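Local atomic coordinates of macrophomate synthase intermolecular Diels-Alderase (Macrophoma commelinae, PDB entry 1IZC), a protein that binds a magnesium ion and pyruvic acid in a TIM barrel of the HpcH/HpaI aldolase/citrate lyase family, six chains making up the assembly. Residues H48-S52 with T53-K57; V108-S111 with T112-A116; P124-T128 with V129-R133; E138-Y141 with G142-R146. The protein carries 1 engineered substitution. All blocks are in the same frame, centred on the assembly; numbering follows the deposited sequence.

All four contacts are local, at helices packed round the eight-stranded parallel barrel. Contacts 1 and 2 are buried. Contact 1 leads from strand 43-48 into helix 53-61, and contact 2 lies along helix 107-116. Contacts 3 and 4 are partly buried and take the two ends of helix 129-139. Contacts 1 and 3 both cap a helix start, with a serine and a threonine. Contact 3 adds a glutamate that bonds the loop. Contact 2 combines main-chain helix bonds with a threonine hydroxyl on a carbonyl, a bridging water and leucine packing. Contact 4 pairs a cis-proline turn with a surface salt bridge. L110 and L114 of contact 2 touch E138 and M139 of contact 4.

Contact 1: residues H48-S52 with T53-K57; sequences HGIPS and TFVTK
H48 and T56 meet through a polar bond across the turn from strand 43-48 into helix 53-61. NE2 of H48 lies 2.7 Å from OG1 of T56, a hydrogen bond in which either partner could be the donor. The hydroxyl comes to the edge of the imidazole, near its plane. The two side chains cross at about a right angle. H48 carries CG anti to its own N (chi1 178°), which swings the ring over to the helix.

The second group of bonds is the N-cap at S52. Its OG accepts from N of V55 at 3.3 Å, a fairly straight bond (162°). A weak bond comes from N of F54 to the same OG. N of T56, the next residue, donates to O of S52 at 3.1 Å, in the carbonyl plane: the first regular bond of the helix. P51, just before the cap, is the centre of an inverse gamma turn closed by N of S52 on O of I50.

The apolar contacts are made by V55, on the side that meets a second subunit. V55 splits its two methyls between partners. CG1 rests 3.6 Å from CE1 of H48, and CG2 lies 3.8 Å from CG2 of I50. I50 and V55 also pack on V55 and I50 of that subunit.

D276, at the start of helix 276-295, bonds ND1 of H48 and the backbone N of both G49 and I50. Both imidazole nitrogens therefore have a partner, which fixes the rotation of this buried ring. The nearby carboxylate would probably polarise it.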
loop_
_atom_site.group_PDB
_atom_site.type_symbol
_atom_site.label_atom_id
_atom_site.label_comp_id
_atom_site.label_asym_id
_atom_site.label_seq_id
_atom_site.Cartn_x
_atom_site.Cartn_y
_atom_site.Cartn_z
ATOM N N HIS A 48 6.062 9.719 -17.733
ATOM C CA HIS A 48 5.618 8.679 -16.798
ATOM C C HIS A 48 4.414 9.153 -15.972
ATOM O O HIS A 48 4.534 10.004 -15.075
ATOM C CB HIS A 48 6.863 8.335 -15.948
ATOM C CG HIS A 48 6.662 7.315 -14.867
ATOM N ND1 HIS A 48 5.797 6.244 -14.982
ATOM C CD2 HIS A 48 7.337 7.126 -13.707
ATOM C CE1 HIS A 48 5.953 5.442 -13.943
ATOM N NE2 HIS A 48 6.883 5.952 -13.153
ATOM N N GLY A 49 3.242 8.602 -16.307
ATOM C CA GLY A 49 2.003 8.958 -15.633
ATOM C C GLY A 49 1.347 7.783 -14.917
ATOM O O GLY A 49 0.352 7.963 -14.223
ATOM N N ILE A 50 1.890 6.581 -15.095
ATOM C CA ILE A 50 1.347 5.393 -14.421
ATOM C C ILE A 50 1.957 5.376 -13.023
ATOM O O ILE A 50 3.178 5.264 -12.881
ATOM C CB ILE A 50 1.747 4.099 -15.155
ATOM C CG1 ILE A 50 1.116 4.079 -16.553
ATOM C CG2 ILE A 50 1.285 2.884 -14.353
ATOM C CD1 ILE A 50 1.642 2.960 -17.459
ATOM N N PRO A 51 1.118 5.465 -11.971
ATOM C CA PRO A 51 1.603 5.476 -10.588
ATOM C C PRO A 51 2.039 4.117 -10.081
ATOM O O PRO A 51 1.370 3.498 -9.250
ATOM C CB PRO A 51 0.409 6.043 -9.823
ATOM C CG PRO A 51 -0.748 5.402 -10.542
ATOM C CD PRO A 51 -0.359 5.536 -12.014
ATOM N N SER A 52 3.178 3.659 -10.592
ATOM C CA SER A 52 3.712 2.359 -10.212
ATOM C C SER A 52 5.231 2.422 -10.276
ATOM O O SER A 52 5.797 2.711 -11.337
ATOM C CB SER A 52 3.208 1.290 -11.193
ATOM O OG SER A 52 3.971 0.108 -11.064
ATOM N N THR A 53 5.892 2.166 -9.150
ATOM C CA THR A 53 7.349 2.192 -9.159
ATOM C C THR A 53 7.882 1.035 -10.000
ATOM O O THR A 53 8.987 1.120 -10.523
ATOM C CB THR A 53 7.941 2.121 -7.745
ATOM O OG1 THR A 53 7.515 0.912 -7.113
ATOM C CG2 THR A 53 7.476 3.317 -6.919
ATOM N N PHE A 54 7.105 -0.041 -10.143
ATOM C CA PHE A 54 7.553 -1.167 -10.970
ATOM C C PHE A 54 7.687 -0.641 -12.401
ATOM O O PHE A 54 8.656 -0.938 -13.098
ATOM C CB PHE A 54 6.541 -2.328 -10.899
ATOM C CG PHE A 54 7.012 -3.588 -11.560
ATOM C CD1 PHE A 54 6.994 -3.718 -12.942
ATOM C CD2 PHE A 54 7.500 -4.651 -10.788
ATOM C CE1 PHE A 54 7.461 -4.895 -13.557
ATOM C CE2 PHE A 54 7.964 -5.813 -11.379
ATOM C CZ PHE A 54 7.949 -5.944 -12.767
ATOM N N VAL A 55 6.715 0.155 -12.841
ATOM C CA VAL A 55 6.789 0.744 -14.177
ATOM C C VAL A 55 8.012 1.666 -14.274
ATOM O O VAL A 55 8.720 1.660 -15.277
ATOM C CB VAL A 55 5.505 1.538 -14.504
ATOM C CG1 VAL A 55 5.679 2.324 -15.818
ATOM C CG2 VAL A 55 4.338 0.562 -14.656
ATOM N N THR A 56 8.272 2.458 -13.235
ATOM C CA THR A 56 9.432 3.341 -13.283
ATOM C C THR A 56 10.687 2.508 -13.519
ATOM O O THR A 56 11.581 2.898 -14.266
ATOM C CB THR A 56 9.648 4.096 -11.959
ATOM O OG1 THR A 56 8.383 4.507 -11.428
ATOM C CG2 THR A 56 10.521 5.327 -12.202
ATOM N N LYS A 57 10.764 1.367 -12.847
ATOM C CA LYS A 57 11.927 0.498 -13.008
ATOM C C LYS A 57 12.063 -0.032 -14.440
ATOM O O LYS A 57 13.172 -0.132 -14.972
ATOM C CB LYS A 57 11.834 -0.665 -12.022
ATOM C CG LYS A 57 12.016 -0.230 -10.569
ATOM C CD LYS A 57 11.771 -1.408 -9.616
ATOM C CE LYS A 57 12.047 -1.013 -8.169
ATOM N NZ LYS A 57 11.762 -2.165 -7.247
#

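Contact 2: residues V108-S111 with T112-A116; sequences VSLS and TALDA. Engineered in segment 108-111: V108 (natural residue Ile).
T112 reaches back one helical turn to V108, an engineered valine (natural isoleucine). CB of T112 lies 3.2 Å from O of V108. OG1 stands anti to the carbonyl carbon and beside the backbone N of T112 (chi1 -64°), which brings it to the carbonyl that N uses. OG1 donates to O of V108 at 2.7 Å, from 36° above the carbonyl plane. N of T112 bonds the same oxygen at 2.9 Å from the opposite face, so one carbonyl is gripped twice. CG1 of V108 lies beside the hydroxyl. NE of R78 makes a weak hydrogen bond to OG1 of T112.

On another side of the helix a water bridges S111 and D115. It is 2.9 Å from OG of S111 and donates to OD2 of D115. That oxygen also bonds H73 of a neighbouring subunit, while OD1 forms a salt bridge with R147.

L110 and L114 lie side by side, pointing the same way, with CG of L110 4.0 Å from CD1 of L114.

Helix 107-116 is the crossover of a beta-alpha-beta unit between strands 97-101 and 120-123. Its leucines pack on I121 and on helix 129-139, while V108 and T112 touch helix 78-91.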
loop_
_atom_site.group_PDB
_atom_site.type_symbol
_atom_site.label_atom_id
_atom_site.label_comp_id
_atom_site.label_asym_id
_atom_site.label_seq_id
_atom_site.Cartn_x
_atom_site.Cartn_y
_atom_site.Cartn_z
ATOM N N VAL A 108 4.038 20.360 -0.743
ATOM C CA VAL A 108 4.478 19.023 -0.351
ATOM C C VAL A 108 4.924 18.219 -1.567
ATOM O O VAL A 108 5.925 17.502 -1.513
ATOM C CB VAL A 108 3.360 18.265 0.408
ATOM C CG1 VAL A 108 3.804 16.832 0.702
ATOM C CG2 VAL A 108 3.057 18.985 1.728
ATOM N N SER A 109 4.204 18.339 -2.678
ATOM C CA SER A 109 4.625 17.606 -3.878
ATOM C C SER A 109 6.014 18.107 -4.284
ATOM O O SER A 109 6.891 17.332 -4.656
ATOM C CB SER A 109 3.652 17.846 -5.041
ATOM O OG SER A 109 2.371 17.289 -4.787
ATOM N N LEU A 110 6.207 19.420 -4.204
ATOM C CA LEU A 110 7.478 20.020 -4.586
ATOM C C LEU A 110 8.623 19.580 -3.687
ATOM O O LEU A 110 9.663 19.161 -4.179
ATOM C CB LEU A 110 7.376 21.546 -4.556
ATOM C CG LEU A 110 8.677 22.291 -4.877
ATOM C CD1 LEU A 110 9.124 21.981 -6.316
ATOM C CD2 LEU A 110 8.433 23.791 -4.702
ATOM N N SER A 111 8.440 19.667 -2.369
ATOM C CA SER A 111 9.526 19.273 -1.476
ATOM C C SER A 111 9.801 17.781 -1.588
ATOM O O SER A 111 10.947 17.352 -1.495
ATOM C CB SER A 111 9.216 19.657 -0.025
ATOM O OG SER A 111 8.134 18.915 0.479
ATOM N N THR A 112 8.758 16.989 -1.818
ATOM C CA THR A 112 8.945 15.549 -1.959
ATOM C C THR A 112 9.782 15.260 -3.204
ATOM O O THR A 112 10.731 14.466 -3.168
ATOM C CB THR A 112 7.585 14.832 -2.097
ATOM O OG1 THR A 112 6.828 15.014 -0.889
ATOM C CG2 THR A 112 7.791 13.332 -2.370
ATOM N N ALA A 113 9.436 15.912 -4.313
ATOM C CA ALA A 113 10.161 15.700 -5.556
ATOM C C ALA A 113 11.619 16.100 -5.393
ATOM O O ALA A 113 12.517 15.372 -5.798
ATOM C CB ALA A 113 9.522 16.503 -6.691
ATOM N N LEU A 114 11.870 17.251 -4.775
ATOM C CA LEU A 114 13.255 17.688 -4.604
ATOM C C LEU A 114 14.033 16.799 -3.626
ATOM O O LEU A 114 15.153 16.355 -3.932
ATOM C CB LEU A 114 13.290 19.138 -4.113
ATOM C CG LEU A 114 12.732 20.198 -5.074
ATOM C CD1 LEU A 114 12.584 21.513 -4.307
ATOM C CD2 LEU A 114 13.637 20.364 -6.290
ATOM N N ASP A 115 13.444 16.538 -2.466
ATOM C CA ASP A 115 14.102 15.707 -1.445
ATOM C C ASP A 115 14.444 14.316 -2.004
ATOM O O ASP A 115 15.441 13.717 -1.597
ATOM C CB ASP A 115 13.221 15.537 -0.187
ATOM C CG ASP A 115 13.161 16.794 0.702
ATOM O OD1 ASP A 115 13.976 17.720 0.507
ATOM O OD2 ASP A 115 12.290 16.841 1.615
ATOM N N ALA A 116 13.629 13.805 -2.932
ATOM C CA ALA A 116 13.891 12.489 -3.521
ATOM C C ALA A 116 14.945 12.502 -4.624
ATOM O O ALA A 116 15.392 11.444 -5.059
ATOM C CB ALA A 116 12.581 11.861 -4.063
HETATM O O HOH W 1 9.130 16.335 1.404
#

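Contact 3: residues P124-T128 with V129-R133; sequences PHVET and VEEVR
E131 turns its flat carboxylate back to the backbone of E127 and T128, completing a capping box at the start of helix 129-139. N of E127 meets OE1 of E131 nearly in line with the CD-OE1 bond, at 2.6 Å. N of T128 reaches the same oxygen from above, 54° out of the carboxylate plane and at 3.2 Å. The first bond is the straighter of the two (167°). OE2 has other partners. It forms a salt bridge with K104, and a water 2.9 Å from OE2 lies within reach of O of H125 as well.

The second flat group is the carboxylate of E130, on the exposed side. Its chain is folded about its CB-CG bond, which brings OE1 to 3.3 Å from CB of T128.

T128 supplies the other half of the box. Its OG1 lies between the backbone N and the carbonyl carbon (chi1 71°). From there it accepts from N of E131 at 3.1 Å. The hydroxyl also presses on the E131 chain, with OG1 3.0 Å from CG. The two residues thus bond each other's backbone N-H. The positive helix start and K104 would both be expected to stabilise the charge on E131.

The loop runs from barrel strand 120-123 past the metal site. H125 bonds E72 through NE2, and its side chain is about 4 Å from the magnesium ion. Next to the box, V126 and V132 cross at about a right angle over P182, with CG1 of V126 3.6 Å from CG2 of V132.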
loop_
_atom_site.group_PDB
_atom_site.type_symbol
_atom_site.label_atom_id
_atom_site.label_comp_id
_atom_site.label_asym_id
_atom_site.label_seq_id
_atom_site.Cartn_x
_atom_site.Cartn_y
_atom_site.Cartn_z
ATOM N N PRO A 124 3.272 24.134 -13.944
ATOM C CA PRO A 124 2.178 24.346 -14.890
ATOM C C PRO A 124 1.466 25.693 -14.785
ATOM O O PRO A 124 1.533 26.383 -13.766
ATOM C CB PRO A 124 1.239 23.171 -14.607
ATOM C CG PRO A 124 1.419 22.921 -13.136
ATOM C CD PRO A 124 2.908 23.184 -12.876
ATOM N N HIS A 125 0.818 26.061 -15.887
ATOM C CA HIS A 125 0.004 27.266 -15.976
ATOM C C HIS A 125 0.692 28.548 -15.532
ATOM O O HIS A 125 0.082 29.365 -14.857
ATOM C CB HIS A 125 -1.266 27.064 -15.144
ATOM C CG HIS A 125 -1.851 25.691 -15.276
ATOM N ND1 HIS A 125 -2.476 25.257 -16.427
ATOM C CD2 HIS A 125 -1.814 24.623 -14.442
ATOM C CE1 HIS A 125 -2.791 23.978 -16.297
ATOM N NE2 HIS A 125 -2.399 23.570 -15.102
ATOM N N VAL A 126 1.947 28.734 -15.919
ATOM C CA VAL A 126 2.659 29.950 -15.520
ATOM C C VAL A 126 2.165 31.144 -16.325
ATOM O O VAL A 126 2.066 31.075 -17.549
ATOM C CB VAL A 126 4.179 29.787 -15.719
ATOM C CG1 VAL A 126 4.889 31.130 -15.507
ATOM C CG2 VAL A 126 4.717 28.795 -14.709
ATOM N N GLU A 127 1.855 32.235 -15.630
ATOM C CA GLU A 127 1.378 33.444 -16.306
ATOM C C GLU A 127 2.126 34.705 -15.878
ATOM O O GLU A 127 2.048 35.735 -16.561
ATOM C CB GLU A 127 -0.127 33.624 -16.061
ATOM C CG GLU A 127 -0.955 32.447 -16.560
ATOM C CD GLU A 127 -2.446 32.659 -16.431
ATOM O OE1 GLU A 127 -2.873 33.369 -15.498
ATOM O OE2 GLU A 127 -3.188 32.099 -17.258
ATOM N N THR A 128 2.848 34.628 -14.760
ATOM C CA THR A 128 3.592 35.783 -14.256
ATOM C C THR A 128 4.982 35.429 -13.747
ATOM O O THR A 128 5.254 34.295 -13.341
ATOM C CB THR A 128 2.851 36.496 -13.086
ATOM O OG1 THR A 128 2.903 35.678 -11.909
ATOM C CG2 THR A 128 1.398 36.772 -13.439
ATOM N N VAL A 129 5.865 36.419 -13.752
ATOM C CA VAL A 129 7.211 36.202 -13.264
ATOM C C VAL A 129 7.137 35.938 -11.758
ATOM O O VAL A 129 7.944 35.184 -11.213
ATOM C CB VAL A 129 8.101 37.438 -13.562
ATOM C CG1 VAL A 129 9.432 37.291 -12.873
ATOM C CG2 VAL A 129 8.306 37.580 -15.064
ATOM N N GLU A 130 6.159 36.543 -11.085
ATOM C CA GLU A 130 6.009 36.340 -9.643
ATOM C C GLU A 130 5.721 34.878 -9.303
ATOM O O GLU A 130 6.217 34.363 -8.297
ATOM C CB GLU A 130 4.876 37.204 -9.068
ATOM C CG GLU A 130 5.142 38.716 -9.047
ATOM C CD GLU A 130 5.101 39.371 -10.427
ATOM O OE1 GLU A 130 4.480 38.814 -11.352
ATOM O OE2 GLU A 130 5.682 40.471 -10.582
ATOM N N GLU A 131 4.916 34.211 -10.122
ATOM C CA GLU A 131 4.604 32.803 -9.847
ATOM C C GLU A 131 5.873 31.963 -9.914
ATOM O O GLU A 131 6.057 31.032 -9.131
ATOM C CB GLU A 131 3.590 32.256 -10.859
ATOM C CG GLU A 131 2.236 32.934 -10.765
ATOM C CD GLU A 131 1.283 32.503 -11.853
ATOM O OE1 GLU A 131 1.729 32.265 -12.990
ATOM O OE2 GLU A 131 0.071 32.416 -11.566
ATOM N N VAL A 132 6.744 32.292 -10.862
ATOM C CA VAL A 132 7.986 31.553 -11.004
ATOM C C VAL A 132 8.905 31.835 -9.816
ATOM O O VAL A 132 9.557 30.932 -9.300
ATOM C CB VAL A 132 8.705 31.922 -12.321
ATOM C CG1 VAL A 132 10.017 31.157 -12.429
ATOM C CG2 VAL A 132 7.801 31.600 -13.512
ATOM N N ARG A 133 8.955 33.082 -9.365
ATOM C CA ARG A 133 9.820 33.394 -8.237
ATOM C C ARG A 133 9.378 32.730 -6.935
ATOM O O ARG A 133 10.191 32.525 -6.037
ATOM C CB ARG A 133 9.980 34.913 -8.095
ATOM C CG ARG A 133 10.724 35.451 -9.312
ATOM C CD ARG A 133 11.330 36.833 -9.172
ATOM N NE ARG A 133 12.264 37.007 -10.283
ATOM C CZ ARG A 133 12.130 37.895 -11.264
ATOM N NH1 ARG A 133 11.098 38.731 -11.276
ATOM N NH2 ARG A 133 13.003 37.902 -12.268
HETATM O O HOH W 2 -1.900 31.324 -13.447
#

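Contact 4: residues E138-Y141 with G142-R146; sequences EMYY and GPIGR
Y141 and G145 form the tight part of this contact, where the chain turns back after helix 129-139. N of G145 donates to O of Y141 at 3.1 Å. The N-H points almost straight at the oxygen (170°), yet it comes from well above the carbonyl plane. N of I144 makes a weak bond to the same oxygen. The peptide before P143 is cis, and residues 141 to 144 form a type VI turn. G145 has no side chain, and its CA lies only 3.1 Å from O of Y140. I144, itself exposed, lays CG2 3.6 Å from CB of Y140.

The solvent side is looser and depends on charge. E138 and R146 form a salt bridge, with OE2 of E138 2.7 Å from NH1 of R146. OE2 sits over one face of the guanidinium, and NH2 of R146 is 3.2 Å from OE2 of E138. The carboxylate and guanidinium planes are 69° apart, so they do not make the flat, paired bridge. R146 extends from CG to NE to get there, while E138 is folded about its CB-CG bond. R146 is exposed.

Y140 points its OH at O of V178 and touches I180 of strand 179-184. Y141 packs on V171 and S174 of helix 171-177 and on I214 of a neighbouring subunit. E138 and M139 rest on L110 of helix 107-116, the preceding helix round the barrel.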
loop_
_atom_site.group_PDB
_atom_site.type_symbol
_atom_site.label_atom_id
_atom_site.label_comp_id
_atom_site.label_asym_id
_atom_site.label_seq_id
_atom_site.Cartn_x
_atom_site.Cartn_y
_atom_site.Cartn_z
ATOM N N GLU A 138 11.148 28.282 -2.986
ATOM C CA GLU A 138 10.996 26.953 -2.400
ATOM C C GLU A 138 11.946 25.888 -2.936
ATOM O O GLU A 138 12.161 24.859 -2.286
ATOM C CB GLU A 138 9.557 26.463 -2.595
ATOM C CG GLU A 138 8.497 27.299 -1.887
ATOM C CD GLU A 138 8.737 27.384 -0.391
ATOM O OE1 GLU A 138 9.008 26.331 0.230
ATOM O OE2 GLU A 138 8.652 28.500 0.165
ATOM N N MET A 139 12.516 26.133 -4.108
ATOM C CA MET A 139 13.391 25.159 -4.757
ATOM C C MET A 139 14.869 25.229 -4.446
ATOM O O MET A 139 15.599 24.244 -4.597
ATOM C CB MET A 139 13.231 25.262 -6.268
ATOM C CG MET A 139 11.946 24.665 -6.803
ATOM S SD MET A 139 11.758 24.884 -8.580
ATOM C CE MET A 139 13.183 23.898 -9.193
ATOM N N TYR A 140 15.327 26.394 -4.024
ATOM C CA TYR A 140 16.743 26.554 -3.772
ATOM C C TYR A 140 17.034 27.041 -2.375
ATOM O O TYR A 140 16.255 27.798 -1.794
ATOM C CB TYR A 140 17.342 27.528 -4.799
ATOM C CG TYR A 140 17.154 27.084 -6.238
ATOM C CD1 TYR A 140 16.046 27.496 -6.980
ATOM C CD2 TYR A 140 18.071 26.224 -6.844
ATOM C CE1 TYR A 140 15.851 27.060 -8.296
ATOM C CE2 TYR A 140 17.886 25.776 -8.153
ATOM C CZ TYR A 140 16.776 26.198 -8.874
ATOM O OH TYR A 140 16.604 25.740 -10.167
ATOM N N TYR A 141 18.162 26.589 -1.840
ATOM C CA TYR A 141 18.592 26.999 -0.510
ATOM C C TYR A 141 19.139 28.418 -0.561
ATOM O O TYR A 141 19.505 28.914 -1.624
ATOM C CB TYR A 141 19.713 26.084 -0.017
ATOM C CG TYR A 141 19.303 24.645 0.121
ATOM C CD1 TYR A 141 18.419 24.253 1.119
ATOM C CD2 TYR A 141 19.810 23.672 -0.737
ATOM C CE1 TYR A 141 18.048 22.924 1.268
ATOM C CE2 TYR A 141 19.444 22.340 -0.597
ATOM C CZ TYR A 141 18.570 21.976 0.403
ATOM O OH TYR A 141 18.236 20.657 0.555
ATOM N N GLY A 142 19.178 29.068 0.592
ATOM C CA GLY A 142 19.749 30.400 0.643
ATOM C C GLY A 142 21.189 30.259 0.180
ATOM O O GLY A 142 21.797 29.199 0.357
ATOM N N PRO A 143 21.788 31.314 -0.384
ATOM C CA PRO A 143 21.230 32.646 -0.625
ATOM C C PRO A 143 20.258 32.793 -1.798
ATOM O O PRO A 143 19.685 33.858 -1.992
ATOM C CB PRO A 143 22.481 33.499 -0.820
ATOM C CG PRO A 143 23.395 32.550 -1.542
ATOM C CD PRO A 143 23.207 31.251 -0.792
ATOM N N ILE A 144 20.059 31.736 -2.576
ATOM C CA ILE A 144 19.170 31.831 -3.728
ATOM C C ILE A 144 17.697 31.850 -3.336
ATOM O O ILE A 144 16.916 32.675 -3.834
ATOM C CB ILE A 144 19.432 30.671 -4.712
ATOM C CG1 ILE A 144 20.903 30.704 -5.150
ATOM C CG2 ILE A 144 18.483 30.774 -5.910
ATOM C CD1 ILE A 144 21.298 29.594 -6.113
ATOM N N GLY A 145 17.317 30.951 -2.440
ATOM C CA GLY A 145 15.937 30.892 -2.006
ATOM C C GLY A 145 15.849 30.640 -0.516
ATOM O O GLY A 145 16.720 31.068 0.244
ATOM N N ARG A 146 14.803 29.941 -0.087
ATOM C CA ARG A 146 14.635 29.640 1.323
ATOM C C ARG A 146 14.178 28.208 1.522
ATOM O O ARG A 146 13.525 27.876 2.512
ATOM C CB ARG A 146 13.648 30.616 1.968
ATOM C CG ARG A 146 12.302 30.718 1.292
ATOM C CD ARG A 146 11.578 31.977 1.777
ATOM N NE ARG A 146 10.296 32.169 1.107
ATOM C CZ ARG A 146 9.259 31.352 1.244
ATOM N NH1 ARG A 146 9.354 30.289 2.033
ATOM N NH2 ARG A 146 8.131 31.590 0.585
#